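Local coordinates for protein probable LacI-family transcriptional regulator (Corynebacterium glutamicum ATCC 13032, PDB 3BIL) that is of unknown precise function but probably acts as a LacI-family transcription factor that binds regulatory DNA, at residues 79-84 with 151-156; 147-152 with 304-309; 174-179 with 208-213; 185-190 with 216-221; 287-292 with 330-335. All blocks are in the same frame, centred on the assembly; numbering follows the deposited sequence.

Interaction 1. Residues 79-84 with 151-156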
# COMPACT_ATOMS: atom_id res chain seq x y z
N HIS A 79 -3.25 -2.63 0.38
CA HIS A 79 -2.37 -2.86 -0.72
C HIS A 79 -3.13 -3.62 -1.78
O HIS A 79 -2.84 -3.48 -2.97
CB HIS A 79 -1.14 -3.62 -0.27
CG HIS A 79 -0.35 -4.23 -1.39
ND1 HIS A 79 -0.54 -5.53 -1.81
CD2 HIS A 79 0.62 -3.71 -2.17
CE1 HIS A 79 0.30 -5.79 -2.80
NE2 HIS A 79 1.00 -4.70 -3.05
N TYR A 80 -4.12 -4.41 -1.37
CA TYR A 80 -4.91 -5.16 -2.34
C TYR A 80 -5.75 -4.26 -3.24
O TYR A 80 -5.78 -4.43 -4.45
CB TYR A 80 -5.80 -6.13 -1.61
CG TYR A 80 -6.82 -6.81 -2.49
CD1 TYR A 80 -6.51 -7.98 -3.19
CD2 TYR A 80 -8.11 -6.28 -2.61
CE1 TYR A 80 -7.44 -8.60 -3.96
CE2 TYR A 80 -9.04 -6.89 -3.39
CZ TYR A 80 -8.71 -8.06 -4.06
OH TYR A 80 -9.68 -8.66 -4.82
N PHE A 81 -6.44 -3.31 -2.63
CA PHE A 81 -7.23 -2.39 -3.38
C PHE A 81 -6.38 -1.38 -4.17
O PHE A 81 -6.86 -0.82 -5.17
CB PHE A 81 -8.19 -1.68 -2.43
CG PHE A 81 -9.32 -2.55 -1.95
CD1 PHE A 81 -10.16 -3.18 -2.86
CD2 PHE A 81 -9.55 -2.71 -0.59
CE1 PHE A 81 -11.23 -3.99 -2.41
CE2 PHE A 81 -10.62 -3.49 -0.13
CZ PHE A 81 -11.46 -4.15 -1.03
N ALA A 82 -5.14 -1.12 -3.73
CA ALA A 82 -4.24 -0.26 -4.52
C ALA A 82 -3.68 -1.06 -5.71
O ALA A 82 -3.50 -0.54 -6.82
CB ALA A 82 -3.14 0.32 -3.65
N ALA A 83 -3.43 -2.35 -5.48
CA ALA A 83 -3.06 -3.25 -6.58
C ALA A 83 -4.18 -3.33 -7.61
O ALA A 83 -3.94 -3.20 -8.78
CB ALA A 83 -2.68 -4.65 -6.05
N MET A 84 -5.41 -3.53 -7.16
CA MET A 84 -6.54 -3.64 -8.06
C MET A 84 -6.68 -2.39 -8.96
O MET A 84 -6.94 -2.53 -10.15
CB MET A 84 -7.82 -3.89 -7.29
CG MET A 84 -9.01 -4.28 -8.20
SD MET A 84 -10.45 -4.22 -7.16
CE MET A 84 -10.30 -5.83 -6.39
N VAL A 151 -16.96 -5.08 -8.14
CA VAL A 151 -15.79 -5.96 -7.98
C VAL A 151 -15.52 -6.30 -6.54
O VAL A 151 -15.72 -5.46 -5.64
CB VAL A 151 -14.48 -5.33 -8.54
CG1 VAL A 151 -14.29 -5.71 -9.95
CG2 VAL A 151 -14.46 -3.81 -8.39
N ASP A 152 -14.99 -7.51 -6.34
CA ASP A 152 -14.59 -8.00 -5.02
C ASP A 152 -15.77 -8.28 -4.05
O ASP A 152 -15.84 -9.36 -3.49
CB ASP A 152 -13.55 -7.07 -4.36
CG ASP A 152 -12.76 -7.76 -3.28
OD1 ASP A 152 -12.74 -7.23 -2.15
OD2 ASP A 152 -12.14 -8.82 -3.56
N ARG A 153 -16.66 -7.30 -3.87
CA ARG A 153 -17.84 -7.44 -3.01
C ARG A 153 -19.13 -7.47 -3.81
O ARG A 153 -19.26 -6.80 -4.83
CB ARG A 153 -17.93 -6.30 -2.01
CG ARG A 153 -16.91 -6.38 -0.96
CD ARG A 153 -17.05 -5.23 -0.00
NE ARG A 153 -15.88 -5.12 0.86
CZ ARG A 153 -15.53 -4.03 1.54
NH1 ARG A 153 -16.28 -2.93 1.47
NH2 ARG A 153 -14.43 -4.04 2.28
N GLU A 154 -20.09 -8.25 -3.32
CA GLU A 154 -21.35 -8.52 -4.00
C GLU A 154 -22.51 -7.84 -3.26
O GLU A 154 -22.54 -7.82 -2.03
CB GLU A 154 -21.62 -10.03 -4.03
CG GLU A 154 -21.23 -10.77 -5.31
CD GLU A 154 -22.22 -11.91 -5.69
OE1 GLU A 154 -21.98 -12.62 -6.70
OE2 GLU A 154 -23.24 -12.10 -5.00
N LEU A 155 -23.45 -7.29 -4.03
CA LEU A 155 -24.71 -6.79 -3.46
C LEU A 155 -25.48 -7.95 -2.88
O LEU A 155 -25.61 -8.99 -3.53
CB LEU A 155 -25.55 -6.10 -4.53
CG LEU A 155 -25.20 -4.69 -5.02
CD1 LEU A 155 -26.24 -4.28 -6.05
CD2 LEU A 155 -25.12 -3.68 -3.87
N PRO A 156 -26.02 -7.78 -1.65
CA PRO A 156 -26.58 -8.92 -0.92
C PRO A 156 -27.86 -9.54 -1.51
O PRO A 156 -28.27 -10.60 -1.03
CB PRO A 156 -26.86 -8.34 0.48
CG PRO A 156 -27.05 -6.89 0.26
CD PRO A 156 -26.15 -6.52 -0.89
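Phe81 overlaps the carboxylate of Asp152 with the outer end of its ring, CZ lying 3.5 Å from Asp152 OD1 and CE1 nearly as close. The approach is oblique to the ring, and the ring and carboxylate planes stand 87° apart. The other oxygen serves Tyr80: Tyr80 OH reaches Asp152 OD2 at 2.8 Å in a weak hydrogen bond, with the two side chains coming from opposite directions and their planes 43° apart. Each carboxylate oxygen therefore has its own aromatic neighbour. The two rings also touch within helix 79-94, Tyr80 CD2 lying 3.7 Å above one face of the Phe81 ring, offset toward its rim.

These side chains join the start of helix 79-94 to the loop that leaves strand 148-151, both in the N-terminal part of a periplasmic-binding-protein-like fold. In relatives of the LacI family, loops at the C-terminal ends of such strands border the effector cleft, so a similar location is likely here. Gln294 and Thr198 also touch Asp152, bringing the loop between strand 291-293 and helix 296-308, and helix 197-212, to the same place.

Met84 supplies the apolar side of the contact. With CG anti to the backbone N (chi1 -169°) it runs out toward the loop, then bends at its last torsion; CE comes 4.0 Å from Asp152 CB, and SD lies 4.2 Å from Val151 CG2. Arg153 brings NH2 within 4.4 Å of Phe81 CZ, obliquely to both flat groups, while its NH1 makes a salt bridge with Glu106.

Interaction 2. Residues 147-152 with 304-309; sequences PVVLVD and VSILTE
Ser305 O, in the helical turn whose Ile306 and Leu307 pack on Val149, is gripped by two donors: Thr308 OG1 lies 2.7 Å from Ser305 O, and Glu309 N lies 3.2 Å from it. The hydroxyl stands above the carbonyl plane, 36° out of it. Glu309 is the first residue to leave helical backbone angles, so this doubly used carbonyl belongs to the closing turn of helix 296-308.

The setting is the layered alpha/beta architecture of the periplasmic-binding-protein-like fold, here a helix laid on the sheet in its N-terminal half. Strand 148-151 and helix segment 304-308 run almost antiparallel, 167° between their directions, and their axes approach to 8.4 Å. The nearest backbone pair is Val149 with Leu307, and the packing centres on these two residues.

Contact across the interface is apolar. Val149 turns one branch to the helix: CG2, anti to the carbonyl carbon, comes 3.4 Å from Leu307 CD1 and also faces Leu307 CB at 3.9 Å. The same Val149 CG2 meets Ile306 CG2 at 4.1 Å, so a single methyl fits against two consecutive helix residues. Val148, by contrast, points away from the helix, as strand alternation requires. Ile127 of the neighbouring strand 126-128 touches Val149 and Leu307, extending the same apolar layer sheetward.

Leu307 gains its reach from chi1 of -164°, which sets CG anti to the backbone N. Its CD1 extends to the strand's entry, 4.1 Å from Pro147 CB and 3.4 Å from Pro147 O.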
# COMPACT_ATOMS: atom_id res chain seq x y z
N PRO A 147 -23.20 2.44 -17.44
CA PRO A 147 -22.54 1.13 -17.27
C PRO A 147 -21.75 1.01 -15.92
O PRO A 147 -20.73 1.69 -15.74
CB PRO A 147 -21.60 1.02 -18.48
CG PRO A 147 -22.05 2.08 -19.45
CD PRO A 147 -22.72 3.16 -18.64
N VAL A 148 -22.28 0.19 -15.00
CA VAL A 148 -21.69 -0.14 -13.69
C VAL A 148 -21.21 -1.59 -13.66
O VAL A 148 -21.80 -2.47 -14.29
CB VAL A 148 -22.69 0.05 -12.51
CG1 VAL A 148 -22.65 1.47 -11.96
CG2 VAL A 148 -24.12 -0.32 -12.92
N VAL A 149 -20.12 -1.81 -12.92
CA VAL A 149 -19.56 -3.14 -12.65
C VAL A 149 -19.13 -3.14 -11.20
O VAL A 149 -18.47 -2.21 -10.74
CB VAL A 149 -18.31 -3.44 -13.52
CG1 VAL A 149 -17.76 -4.81 -13.18
CG2 VAL A 149 -18.64 -3.38 -15.00
N LEU A 150 -19.51 -4.17 -10.46
CA LEU A 150 -19.07 -4.32 -9.09
C LEU A 150 -17.93 -5.35 -9.03
O LEU A 150 -17.91 -6.33 -9.79
CB LEU A 150 -20.23 -4.73 -8.17
CG LEU A 150 -21.50 -3.87 -8.16
CD1 LEU A 150 -22.59 -4.59 -7.43
CD2 LEU A 150 -21.29 -2.49 -7.53
N VAL A 151 -16.96 -5.08 -8.14
CA VAL A 151 -15.79 -5.96 -7.98
C VAL A 151 -15.52 -6.30 -6.54
O VAL A 151 -15.72 -5.46 -5.64
CB VAL A 151 -14.48 -5.33 -8.54
CG1 VAL A 151 -14.29 -5.71 -9.95
CG2 VAL A 151 -14.46 -3.81 -8.39
N ASP A 152 -14.99 -7.51 -6.34
CA ASP A 152 -14.59 -8.00 -5.02
C ASP A 152 -15.77 -8.28 -4.05
O ASP A 152 -15.84 -9.36 -3.49
CB ASP A 152 -13.55 -7.07 -4.36
CG ASP A 152 -12.76 -7.76 -3.28
OD1 ASP A 152 -12.74 -7.23 -2.15
OD2 ASP A 152 -12.14 -8.82 -3.56
N VAL A 304 -12.71 -4.96 -16.33
CA VAL A 304 -12.68 -3.93 -17.34
C VAL A 304 -13.21 -4.48 -18.70
O VAL A 304 -13.93 -3.77 -19.41
CB VAL A 304 -11.30 -3.17 -17.36
CG1 VAL A 304 -10.19 -4.06 -17.87
CG2 VAL A 304 -11.39 -1.87 -18.15
N SER A 305 -12.91 -5.74 -19.03
CA SER A 305 -13.57 -6.46 -20.14
C SER A 305 -15.07 -6.28 -20.11
O SER A 305 -15.68 -5.90 -21.10
CB SER A 305 -13.26 -7.95 -20.09
OG SER A 305 -12.39 -8.32 -21.14
N ILE A 306 -15.66 -6.51 -18.93
CA ILE A 306 -17.10 -6.43 -18.71
C ILE A 306 -17.60 -4.99 -18.76
O ILE A 306 -18.76 -4.74 -19.06
CB ILE A 306 -17.52 -7.09 -17.36
CG1 ILE A 306 -17.13 -8.58 -17.33
CG2 ILE A 306 -19.01 -6.92 -17.09
CD1 ILE A 306 -17.44 -9.29 -16.01
N LEU A 307 -16.74 -4.02 -18.47
CA LEU A 307 -17.16 -2.63 -18.57
C LEU A 307 -17.16 -2.11 -20.00
O LEU A 307 -18.00 -1.29 -20.35
CB LEU A 307 -16.32 -1.72 -17.70
CG LEU A 307 -16.98 -0.36 -17.48
CD1 LEU A 307 -18.27 -0.50 -16.68
CD2 LEU A 307 -16.01 0.54 -16.78
N THR A 308 -16.21 -2.59 -20.80
CA THR A 308 -16.14 -2.20 -22.21
C THR A 308 -17.36 -2.75 -22.95
O THR A 308 -18.13 -1.98 -23.54
CB THR A 308 -14.80 -2.61 -22.90
OG1 THR A 308 -14.45 -3.95 -22.54
CG2 THR A 308 -13.68 -1.67 -22.49
N GLU A 309 -17.56 -4.07 -22.89
CA GLU A 309 -18.80 -4.69 -23.36
C GLU A 309 -20.01 -4.23 -22.52
O GLU A 309 -20.72 -5.07 -21.96
CB GLU A 309 -18.70 -6.22 -23.29
CG GLU A 309 -17.93 -6.89 -24.42
CD GLU A 309 -18.33 -8.36 -24.61
OE1 GLU A 309 -18.08 -9.16 -23.68
OE2 GLU A 309 -18.90 -8.70 -25.67

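Interaction 3. Residues 174-179 with 208-213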
# COMPACT_ATOMS: atom_id res chain seq x y z
N ALA A 174 -7.94 -25.55 0.57
CA ALA A 174 -6.56 -26.07 0.59
C ALA A 174 -5.75 -25.67 1.78
O ALA A 174 -4.94 -26.48 2.32
CB ALA A 174 -5.84 -25.73 -0.67
N ALA A 175 -5.92 -24.43 2.22
CA ALA A 175 -5.27 -24.03 3.46
C ALA A 175 -5.75 -24.88 4.62
O ALA A 175 -4.91 -25.37 5.40
CB ALA A 175 -5.47 -22.58 3.75
N VAL A 176 -7.06 -25.11 4.76
CA VAL A 176 -7.55 -25.98 5.87
C VAL A 176 -6.99 -27.40 5.78
O VAL A 176 -6.44 -27.91 6.78
CB VAL A 176 -9.09 -25.98 6.01
CG1 VAL A 176 -9.55 -27.06 6.97
CG2 VAL A 176 -9.60 -24.60 6.50
N GLU A 177 -7.08 -28.00 4.59
CA GLU A 177 -6.50 -29.32 4.29
C GLU A 177 -5.07 -29.41 4.77
O GLU A 177 -4.73 -30.31 5.53
CB GLU A 177 -6.61 -29.68 2.80
CG GLU A 177 -7.70 -30.72 2.48
CD GLU A 177 -7.56 -32.02 3.32
OE1 GLU A 177 -6.53 -32.73 3.18
OE2 GLU A 177 -8.49 -32.33 4.12
N LEU A 178 -4.26 -28.43 4.37
CA LEU A 178 -2.87 -28.33 4.77
C LEU A 178 -2.67 -28.19 6.26
O LEU A 178 -1.75 -28.80 6.82
CB LEU A 178 -2.21 -27.16 4.03
CG LEU A 178 -0.69 -26.98 4.07
CD1 LEU A 178 0.03 -28.19 3.53
CD2 LEU A 178 -0.28 -25.75 3.29
N LEU A 179 -3.50 -27.38 6.93
CA LEU A 179 -3.41 -27.29 8.40
C LEU A 179 -3.70 -28.66 9.01
O LEU A 179 -2.99 -29.11 9.94
CB LEU A 179 -4.28 -26.17 9.03
CG LEU A 179 -3.84 -24.77 8.56
CD1 LEU A 179 -4.87 -23.66 8.68
CD2 LEU A 179 -2.46 -24.38 9.08
N ALA A 208 -17.24 -24.82 6.61
CA ALA A 208 -17.39 -26.04 5.78
C ALA A 208 -16.10 -26.83 5.53
O ALA A 208 -16.09 -28.05 5.70
CB ALA A 208 -18.08 -25.70 4.47
N ALA A 209 -15.01 -26.16 5.15
CA ALA A 209 -13.70 -26.82 5.02
C ALA A 209 -13.29 -27.58 6.26
O ALA A 209 -12.71 -28.64 6.16
CB ALA A 209 -12.60 -25.83 4.66
N CYS A 210 -13.51 -27.00 7.44
CA CYS A 210 -13.18 -27.67 8.68
C CYS A 210 -13.99 -28.96 8.86
O CYS A 210 -13.45 -30.00 9.27
CB CYS A 210 -13.41 -26.73 9.85
SG CYS A 210 -12.13 -25.45 10.01
N ALA A 211 -15.28 -28.88 8.54
CA ALA A 211 -16.15 -30.05 8.57
C ALA A 211 -15.64 -30.99 7.49
O ALA A 211 -15.36 -32.15 7.76
CB ALA A 211 -17.62 -29.65 8.32
N ASN A 212 -15.50 -30.49 6.26
CA ASN A 212 -15.14 -31.40 5.20
C ASN A 212 -13.81 -32.09 5.43
O ASN A 212 -13.62 -33.22 4.96
CB ASN A 212 -15.16 -30.78 3.82
CG ASN A 212 -14.73 -31.78 2.75
OD1 ASN A 212 -15.58 -32.46 2.16
ND2 ASN A 212 -13.41 -31.94 2.55
N SER A 213 -12.90 -31.42 6.11
CA SER A 213 -11.60 -31.97 6.44
C SER A 213 -11.69 -32.80 7.71
O SER A 213 -10.69 -33.38 8.15
CB SER A 213 -10.58 -30.85 6.65
OG SER A 213 -10.07 -30.35 5.43
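Val176 carries most of the apolar packing, against Ala209 and Cys210. Its CG2 lies 3.7 Å from Ala209 CB, while CG1, anti to the backbone N (chi1 169°), reaches past that methyl to the backbone of the other helix, 3.6 Å from Ala209 O. The same CG1 comes 4.3 Å from Cys210 SG. The small alanine side chain lets the two backbones come close, with Val176 CA and Ala209 CA 6.3 Å apart.

These are helices 169-181 and 197-212, neighbours in the helical layer against the C-terminal half of the periplasmic-binding-protein-like fold. Behind the contact, Ala175 and Leu179 turn to Ile274 and Phe246 of the sheet, so helix-to-helix and helix-to-sheet packing use different sides of helix 169-181.

The polar interaction lies at the end of helix 197-212. Ser213 OG donates to Glu177 OE2 across 2.9 Å, meeting that oxygen on its anti side, 26° out of the carboxylate plane. Glu177 gets there by bending at chi2 (-54°), which curls its chain toward the serine. Ser213 OG is also 3.7 Å from Val176 CG1, where the polar and apolar groups adjoin.

Interaction 4. Residues 185-190 with 216-221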
# COMPACT_ATOMS: atom_id res chain seq x y z
N LEU A 185 -3.19 -27.67 14.71
CA LEU A 185 -4.49 -27.34 15.24
C LEU A 185 -4.33 -27.03 16.69
O LEU A 185 -3.39 -27.56 17.31
CB LEU A 185 -5.42 -28.55 15.13
CG LEU A 185 -5.82 -29.15 13.79
CD1 LEU A 185 -6.84 -30.31 14.09
CD2 LEU A 185 -6.39 -28.10 12.77
N PRO A 186 -5.28 -26.25 17.28
CA PRO A 186 -6.46 -25.62 16.66
C PRO A 186 -6.17 -24.37 15.87
O PRO A 186 -5.17 -23.68 16.11
CB PRO A 186 -7.38 -25.27 17.86
CG PRO A 186 -6.58 -25.38 19.05
CD PRO A 186 -5.27 -26.08 18.74
N ILE A 187 -7.10 -24.04 14.98
CA ILE A 187 -6.97 -22.90 14.14
C ILE A 187 -7.78 -21.74 14.73
O ILE A 187 -8.97 -21.90 15.04
CB ILE A 187 -7.45 -23.22 12.70
CG1 ILE A 187 -6.71 -24.44 12.14
CG2 ILE A 187 -7.31 -21.97 11.74
CD1 ILE A 187 -7.34 -25.08 10.90
N GLY A 188 -7.14 -20.58 14.87
CA GLY A 188 -7.82 -19.35 15.17
C GLY A 188 -8.05 -18.60 13.88
O GLY A 188 -7.15 -17.98 13.34
N TYR A 189 -9.26 -18.64 13.37
CA TYR A 189 -9.55 -17.93 12.15
C TYR A 189 -10.00 -16.54 12.52
O TYR A 189 -10.86 -16.33 13.39
CB TYR A 189 -10.60 -18.64 11.31
CG TYR A 189 -11.06 -17.86 10.07
CD1 TYR A 189 -10.35 -17.95 8.87
CD2 TYR A 189 -12.21 -17.05 10.09
CE1 TYR A 189 -10.75 -17.26 7.76
CE2 TYR A 189 -12.62 -16.34 8.96
CZ TYR A 189 -11.86 -16.45 7.81
OH TYR A 189 -12.22 -15.79 6.68
N LEU A 190 -9.40 -15.57 11.86
CA LEU A 190 -9.60 -14.21 12.20
C LEU A 190 -10.42 -13.60 11.08
O LEU A 190 -9.91 -13.25 10.02
CB LEU A 190 -8.24 -13.53 12.47
CG LEU A 190 -8.23 -12.09 12.96
CD1 LEU A 190 -8.63 -12.06 14.41
CD2 LEU A 190 -6.87 -11.42 12.80
N GLY A 216 -13.38 -30.78 13.04
CA GLY A 216 -14.26 -30.26 14.07
C GLY A 216 -14.16 -28.75 14.11
O GLY A 216 -13.31 -28.15 13.43
N GLU A 217 -15.06 -28.15 14.90
CA GLU A 217 -15.24 -26.70 14.97
C GLU A 217 -13.98 -26.03 15.51
O GLU A 217 -13.34 -26.53 16.43
CB GLU A 217 -16.48 -26.35 15.80
CG GLU A 217 -17.79 -26.66 15.07
CD GLU A 217 -19.03 -26.67 15.99
OE1 GLU A 217 -20.04 -25.99 15.65
OE2 GLU A 217 -18.99 -27.36 17.05
N GLN A 218 -13.61 -24.90 14.91
CA GLN A 218 -12.36 -24.23 15.33
C GLN A 218 -12.66 -22.91 16.00
O GLN A 218 -13.83 -22.56 16.12
CB GLN A 218 -11.43 -24.06 14.12
CG GLN A 218 -11.12 -25.36 13.46
CD GLN A 218 -10.27 -26.25 14.30
OE1 GLN A 218 -9.35 -25.79 14.94
NE2 GLN A 218 -10.55 -27.56 14.29
N LEU A 219 -11.65 -22.17 16.42
CA LEU A 219 -11.91 -20.84 17.03
C LEU A 219 -12.11 -19.77 15.98
O LEU A 219 -11.42 -19.77 15.01
CB LEU A 219 -10.77 -20.46 17.91
CG LEU A 219 -10.49 -21.69 18.74
CD1 LEU A 219 -9.22 -21.52 19.50
CD2 LEU A 219 -11.68 -21.91 19.68
N VAL A 220 -13.07 -18.88 16.17
CA VAL A 220 -13.38 -17.84 15.20
C VAL A 220 -13.46 -16.51 15.91
O VAL A 220 -14.20 -16.37 16.88
CB VAL A 220 -14.77 -18.04 14.61
CG1 VAL A 220 -15.25 -16.74 13.96
CG2 VAL A 220 -14.80 -19.18 13.59
N PHE A 221 -12.71 -15.52 15.44
CA PHE A 221 -12.89 -14.15 15.92
C PHE A 221 -13.55 -13.31 14.83
O PHE A 221 -13.11 -13.35 13.67
CB PHE A 221 -11.56 -13.54 16.34
CG PHE A 221 -11.69 -12.19 16.99
CD1 PHE A 221 -11.67 -12.07 18.39
CD2 PHE A 221 -11.86 -11.02 16.19
CE1 PHE A 221 -11.80 -10.76 19.02
CE2 PHE A 221 -12.01 -9.76 16.78
CZ PHE A 221 -11.97 -9.63 18.21
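A parallel pair of strands joined through helix 197-212 forms this beta-alpha-beta unit, with strand 219-221 outermost in the chain's sheet. Strands 187-190 and 219-221 run 21° apart with axes 4.7 Å from each other, and Gly188, Tyr189 and Leu190 pair with Leu219, Val220 and Phe221. Tyr189 bonds on both of its polar backbone atoms: its N donates to Leu219 O at 2.9 Å (165° at the hydrogen), and Phe221 N donates to Tyr189 O at 2.9 Å (171°). A weak bond from Leu219 N to Ile187 O precedes them.

Before the strand proper, a side chain continues the ladder. Gln218, its chain bent at the second torsion, swings its amide back so that OE1 accepts from Ile187 N at 2.9 Å in a nearly straight bond. The other end of that amide, NE2, donates to Gly216 O at 3.0 Å, above the carbonyl plane, and OE1 also sits 3.6 Å from Pro186 CB, just after a cis peptide.

On the Leu190 side of the sheet, Leu190 and Phe221 lie side by side, CD1 of the leucine 3.8 Å from Phe221 CB, and both touch Leu237 of helix 227-239. On the opposite face, with Val220, Tyr189 stacks on Phe206. With both ends of its amide engaged, Gln218 is fixed in rotation, and its oxygen satisfies a backbone N-H that lies just ahead of the regular pairing.

Interaction 5. Residues 287-292 with 330-335; sequences HPLTVI and RESIIN
The guanidinium of Arg330 and the imidazole of His287 are the flat groups here, and both meet carbonyl oxygens obliquely. Arg330 NH1 makes a weak hydrogen bond to Leu289 O at 2.8 Å, bent to 126° at the hydrogen, and lies 3.8 Å from Val291 CG2. Its chain, extended from CG to NE, runs past the same carbonyl and brings CD 3.5 Å from Pro288 CB. His287 approaches Glu331 O chiefly through CB, at 3.6 Å, with the ring somewhat farther off.

The backbones pass almost at right angles, 98° between their directions. Segment 330-335 follows strand 322-328, antiparallel in the sheet to strand 291-293, and crosses the lead-in to that strand; Ser332 also bonds by its backbone to Val273, on the strand beyond. The contact thus joins the stretch after strand 322-328 to the lead-in of strand 291-293, in the C-terminal half of the periplasmic-binding-protein-like fold. Pro288 additionally packs on His261 of the second subunit.

Three further hydrogen bonds link the crossing segments. Glu331 N donates to Pro288 O at 3.0 Å, well above the carbonyl plane. Arg330 N donates to Thr290 OG1 at 3.1 Å. Thr290 N, in return, donates to Ser332 OG at 2.7 Å; a chi1 of 51° tucks this hydroxyl between its own backbone N and carbonyl carbon, facing the threonine.

Ser332 OG also bonds to Val273 O, so one buried hydroxyl accepts from Thr290 N and donates to a carbonyl of strand 272-276. The hydroxyls of Thr290 and Ser332 thus bond to backbone N-H groups across the crossing, one in each direction, which adds directional bonds to the packing of Pro288 on Arg330.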
# COMPACT_ATOMS: atom_id res chain seq x y z
N HIS A 287 10.44 -16.46 7.77
CA HIS A 287 9.80 -17.63 7.19
C HIS A 287 8.66 -17.10 6.34
O HIS A 287 7.65 -16.61 6.85
CB HIS A 287 9.29 -18.58 8.26
CG HIS A 287 10.36 -19.22 9.08
ND1 HIS A 287 11.09 -18.52 10.03
CD2 HIS A 287 10.82 -20.49 9.11
CE1 HIS A 287 11.95 -19.34 10.60
NE2 HIS A 287 11.81 -20.54 10.06
N PRO A 288 8.83 -17.14 5.02
CA PRO A 288 7.81 -16.51 4.22
C PRO A 288 6.42 -17.07 4.54
O PRO A 288 6.31 -18.19 5.05
CB PRO A 288 8.26 -16.84 2.79
CG PRO A 288 9.77 -16.96 2.94
CD PRO A 288 9.90 -17.73 4.20
N LEU A 289 5.38 -16.28 4.26
CA LEU A 289 4.06 -16.62 4.68
C LEU A 289 3.29 -17.38 3.63
O LEU A 289 3.10 -16.91 2.54
CB LEU A 289 3.27 -15.35 5.01
CG LEU A 289 2.87 -15.01 6.42
CD1 LEU A 289 4.11 -14.76 7.28
CD2 LEU A 289 2.04 -13.77 6.28
N THR A 290 2.78 -18.55 4.01
CA THR A 290 1.76 -19.17 3.23
C THR A 290 0.56 -18.19 3.17
O THR A 290 0.09 -17.71 4.18
CB THR A 290 1.43 -20.52 3.83
OG1 THR A 290 2.62 -21.33 3.87
CG2 THR A 290 0.36 -21.24 3.00
N VAL A 291 0.04 -17.91 2.00
CA VAL A 291 -1.07 -16.99 1.86
C VAL A 291 -2.02 -17.48 0.78
O VAL A 291 -1.68 -18.33 -0.05
CB VAL A 291 -0.62 -15.55 1.43
CG1 VAL A 291 0.18 -14.79 2.56
CG2 VAL A 291 0.17 -15.55 0.10
N ILE A 292 -3.22 -16.91 0.81
CA ILE A 292 -4.23 -17.16 -0.17
C ILE A 292 -4.22 -16.02 -1.16
O ILE A 292 -4.43 -14.87 -0.81
CB ILE A 292 -5.60 -17.40 0.51
CG1 ILE A 292 -5.55 -18.75 1.25
CG2 ILE A 292 -6.72 -17.40 -0.53
CD1 ILE A 292 -6.80 -19.04 2.08
N ARG A 330 4.27 -21.45 1.21
CA ARG A 330 5.58 -20.93 1.56
C ARG A 330 6.07 -21.63 2.81
O ARG A 330 6.06 -22.86 2.83
CB ARG A 330 5.56 -19.45 1.71
CG ARG A 330 5.08 -18.75 0.46
CD ARG A 330 5.77 -17.37 0.40
NE ARG A 330 5.28 -16.58 -0.72
CZ ARG A 330 4.44 -15.58 -0.65
NH1 ARG A 330 3.97 -15.17 0.53
NH2 ARG A 330 4.08 -14.96 -1.76
N GLU A 331 6.51 -20.91 3.84
CA GLU A 331 7.06 -21.62 5.01
C GLU A 331 6.52 -21.30 6.43
O GLU A 331 7.25 -21.44 7.41
CB GLU A 331 8.58 -21.54 5.00
CG GLU A 331 9.26 -22.72 4.29
CD GLU A 331 9.75 -22.41 2.87
OE1 GLU A 331 9.62 -23.30 1.98
OE2 GLU A 331 10.28 -21.28 2.65
N SER A 332 5.25 -20.91 6.55
CA SER A 332 4.70 -20.49 7.85
C SER A 332 3.80 -21.52 8.58
O SER A 332 3.04 -21.15 9.49
CB SER A 332 3.99 -19.15 7.69
OG SER A 332 3.06 -19.15 6.62
N ILE A 333 3.89 -22.80 8.20
CA ILE A 333 3.17 -23.89 8.84
C ILE A 333 4.18 -24.85 9.47
O ILE A 333 5.00 -25.42 8.76
CB ILE A 333 2.38 -24.72 7.80
CG1 ILE A 333 1.49 -23.85 6.89
CG2 ILE A 333 1.61 -25.84 8.48
CD1 ILE A 333 0.51 -22.99 7.60
N ILE A 334 4.10 -25.03 10.78
CA ILE A 334 4.86 -26.06 11.50
C ILE A 334 4.36 -27.46 11.16
O ILE A 334 3.17 -27.67 10.96
CB ILE A 334 4.69 -25.92 13.02
CG1 ILE A 334 5.18 -24.56 13.50
CG2 ILE A 334 5.50 -26.96 13.76
CD1 ILE A 334 4.09 -23.59 13.68
N ASN A 335 5.27 -28.43 11.09
CA ASN A 335 4.87 -29.82 11.18
C ASN A 335 4.98 -30.42 12.61
O ASN A 335 6.08 -30.59 13.14
CB ASN A 335 5.59 -30.70 10.18
CG ASN A 335 4.83 -31.99 9.94
OD1 ASN A 335 5.41 -33.06 9.81
ND2 ASN A 335 3.51 -31.88 9.92

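In the fold
Interaction 1 closes the first long loop, bringing the start of helix 79-94 to the loop after strand 148-151. Interaction 2 begins on that same stretch, sharing Val151 and Asp152, and spans to helix 296-308, so the late-chain helix returns to the N-terminal half. Nested inside its loop are interactions 3 and 4, which cross each other and touch, with Leu179 on Ile187 and Cys210 on Gln218; together they tie two helices and an edge strand pair in the C-terminal half. Interaction 5 follows them in series but crosses interaction 2, and meets interaction 3 through Leu179 and Ile333. Interactions 2 and 5 lie about 34 Å apart, centre to centre.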